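Local coordinates for large adhesion protein (Lap) involved in biofilm formation (Marinobacter hydrocarbonoclasticus, PDB 6XI3) that probably extends the bacterium's adhesive end toward its target through tandem calcium-binding Ig-like beta-sandwich repeats, and is involved in biofilm formation, at residues 30-35 with 100-105. Numbering follows the deposited sequence.
With EDO (1,2-ethanediol), chain K.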
loop_
_atom_site.group_PDB
_atom_site.type_symbol
_atom_site.label_atom_id
_atom_site.label_comp_id
_atom_site.label_asym_id
_atom_site.label_seq_id
_atom_site.Cartn_x
_atom_site.Cartn_y
_atom_site.Cartn_z
ATOM N N LEU A 30 2.874 19.889 -68.284
ATOM C CA LEU A 30 1.965 20.423 -67.252
ATOM C C LEU A 30 2.737 20.480 -65.941
ATOM O O LEU A 30 3.439 19.497 -65.624
ATOM C CB LEU A 30 0.725 19.523 -67.161
ATOM C CG LEU A 30 -0.221 19.728 -65.983
ATOM C CD1 LEU A 30 -0.887 21.080 -66.063
ATOM C CD2 LEU A 30 -1.271 18.631 -65.997
ATOM N N THR A 31 2.590 21.577 -65.202
ATOM C CA THR A 31 3.047 21.669 -63.783
ATOM C C THR A 31 1.859 22.033 -62.909
ATOM O O THR A 31 0.951 22.782 -63.374
ATOM C CB THR A 31 4.162 22.703 -63.557
ATOM O OG1 THR A 31 3.580 23.993 -63.754
ATOM C CG2 THR A 31 5.359 22.527 -64.475
ATOM N N VAL A 32 1.938 21.640 -61.641
ATOM C CA VAL A 32 0.984 22.116 -60.616
ATOM C C VAL A 32 1.796 22.439 -59.358
ATOM O O VAL A 32 2.770 21.741 -59.105
ATOM C CB VAL A 32 -0.113 21.068 -60.388
ATOM C CG1 VAL A 32 0.433 19.807 -59.714
ATOM C CG2 VAL A 32 -1.288 21.646 -59.628
ATOM N N SER A 33 1.430 23.486 -58.619
ATOM C CA SER A 33 2.032 23.790 -57.300
ATOM C C SER A 33 0.896 24.004 -56.330
ATOM O O SER A 33 -0.124 24.534 -56.753
ATOM C CB SER A 33 2.986 24.965 -57.310
ATOM O OG SER A 33 2.341 26.100 -57.814
ATOM N N LEU A 34 1.104 23.567 -55.087
ATOM C CA LEU A 34 0.211 23.887 -53.957
ATOM C C LEU A 34 0.812 25.127 -53.288
ATOM O O LEU A 34 1.839 24.997 -52.647
ATOM C CB LEU A 34 0.146 22.664 -53.052
ATOM C CG LEU A 34 -0.641 22.840 -51.761
ATOM C CD1 LEU A 34 -2.111 23.140 -52.036
ATOM C CD2 LEU A 34 -0.498 21.592 -50.919
ATOM N N ASP A 35 0.237 26.298 -53.528
ATOM C CA ASP A 35 0.857 27.585 -53.129
ATOM C C ASP A 35 0.591 27.861 -51.660
ATOM O O ASP A 35 1.498 28.359 -50.999
ATOM C CB ASP A 35 0.344 28.716 -53.983
ATOM C CG ASP A 35 0.694 28.440 -55.434
ATOM O OD1 ASP A 35 1.822 27.986 -55.675
ATOM O OD2 ASP A 35 -0.152 28.676 -56.275
ATOM N N VAL A 100 -1.698 16.595 -54.402
ATOM C CA VAL A 100 -2.386 17.279 -55.515
ATOM C C VAL A 100 -1.967 16.535 -56.781
ATOM O O VAL A 100 -0.747 16.307 -56.944
ATOM C CB VAL A 100 -2.009 18.763 -55.553
ATOM C CG1 VAL A 100 -2.705 19.470 -56.698
ATOM C CG2 VAL A 100 -2.294 19.454 -54.237
ATOM N N GLU A 101 -2.928 16.097 -57.597
ATOM C CA GLU A 101 -2.626 15.517 -58.943
ATOM C C GLU A 101 -3.298 16.427 -59.973
ATOM O O GLU A 101 -4.496 16.728 -59.795
ATOM C CB GLU A 101 -3.133 14.078 -59.112
ATOM C CG GLU A 101 -2.426 13.022 -58.266
ATOM C CD GLU A 101 -0.948 12.746 -58.559
ATOM O OE1 GLU A 101 -0.487 13.000 -59.728
ATOM O OE2 GLU A 101 -0.244 12.288 -57.612
ATOM N N ALA A 102 -2.553 16.907 -60.966
ATOM C CA ALA A 102 -3.142 17.671 -62.075
ATOM C C ALA A 102 -3.032 16.831 -63.345
ATOM O O ALA A 102 -2.040 16.109 -63.487
ATOM C CB ALA A 102 -2.444 18.986 -62.218
ATOM N N SER A 103 -4.012 16.925 -64.235
ATOM C CA SER A 103 -3.965 16.206 -65.531
ATOM C C SER A 103 -4.584 17.079 -66.615
ATOM O O SER A 103 -5.528 17.848 -66.362
ATOM C CB SER A 103 -4.607 14.847 -65.443
ATOM O OG SER A 103 -6.012 14.961 -65.283
ATOM N N ALA A 104 -4.027 16.984 -67.807
ATOM C CA ALA A 104 -4.597 17.642 -68.988
ATOM C C ALA A 104 -4.110 16.885 -70.225
ATOM O O ALA A 104 -3.353 15.880 -70.072
ATOM C CB ALA A 104 -4.208 19.105 -68.980
ATOM N N GLN A 105 -4.582 17.308 -71.384
ATOM C CA GLN A 105 -4.145 16.744 -72.683
ATOM C C GLN A 105 -3.528 17.882 -73.490
ATOM O O GLN A 105 -4.115 18.969 -73.563
ATOM C CB GLN A 105 -5.312 16.106 -73.443
ATOM C CG GLN A 105 -5.885 14.880 -72.746
ATOM C CD GLN A 105 -6.893 15.258 -71.682
ATOM O OE1 GLN A 105 -7.721 16.146 -71.876
ATOM N NE2 GLN A 105 -6.810 14.615 -70.518
HETATM C C1 EDO K . 5.394 20.064 -57.640
HETATM O O1 EDO K . 5.265 21.266 -56.880
HETATM C C2 EDO K . 4.637 20.069 -58.952
HETATM O O2 EDO K . 5.278 20.781 -60.021
#
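Val-32 and Ala-102 meet at the middle of this contact, where the two sheets of the first Ig-like beta-sandwich domain face each other. Strand 29-38 belongs to one sheet and strand 96-105 to the other; their segments run at 154° with axes 7.3 Å apart, and no hydrogen bond links them, as expected for face-to-face packing rather than strand pairing. The closest approach between side chains is Val-32 CB to Ala-102 CB, 3.6 Å; Val-32 CG1 and CG2 flank the line between the two CB atoms, each 3.9 Å from Ala-102 CB. Val-32 CG2, turned anti to the backbone N, also reaches Val-100 CG1 at 3.9 Å, the two valines lying obliquely across each other. Toward the other end, Leu-30 comes in over the backbone between Ala-102 and Ala-104. With CG anti to the backbone N (chi1 169°), the side chain extends to the other sheet and sets CD2 3.6 Å from Ala-102 O and 3.7 Å from Ser-103 CA. Tyr-83 touches Leu-30, Val-32 and Ala-102, bringing strand 82-89 into the same core.

Packing is looser at Leu-34, which is partly exposed and comes nearest Val-100 with CB, 4.2 Å from CG2. Ser-33 points away from strand 96-105, and there the chemistry turns polar: its OG donates to Asp-35 OD1 (2.9 Å) on the syn side, 28° out of the carboxylate plane, while Asp-35 OD2 bonds Ser-47 OG. Cohesion between these two segments therefore rests on apolar side-chain packing, whereas hydrogen bonding serves the neighbouring strands and the outer surface.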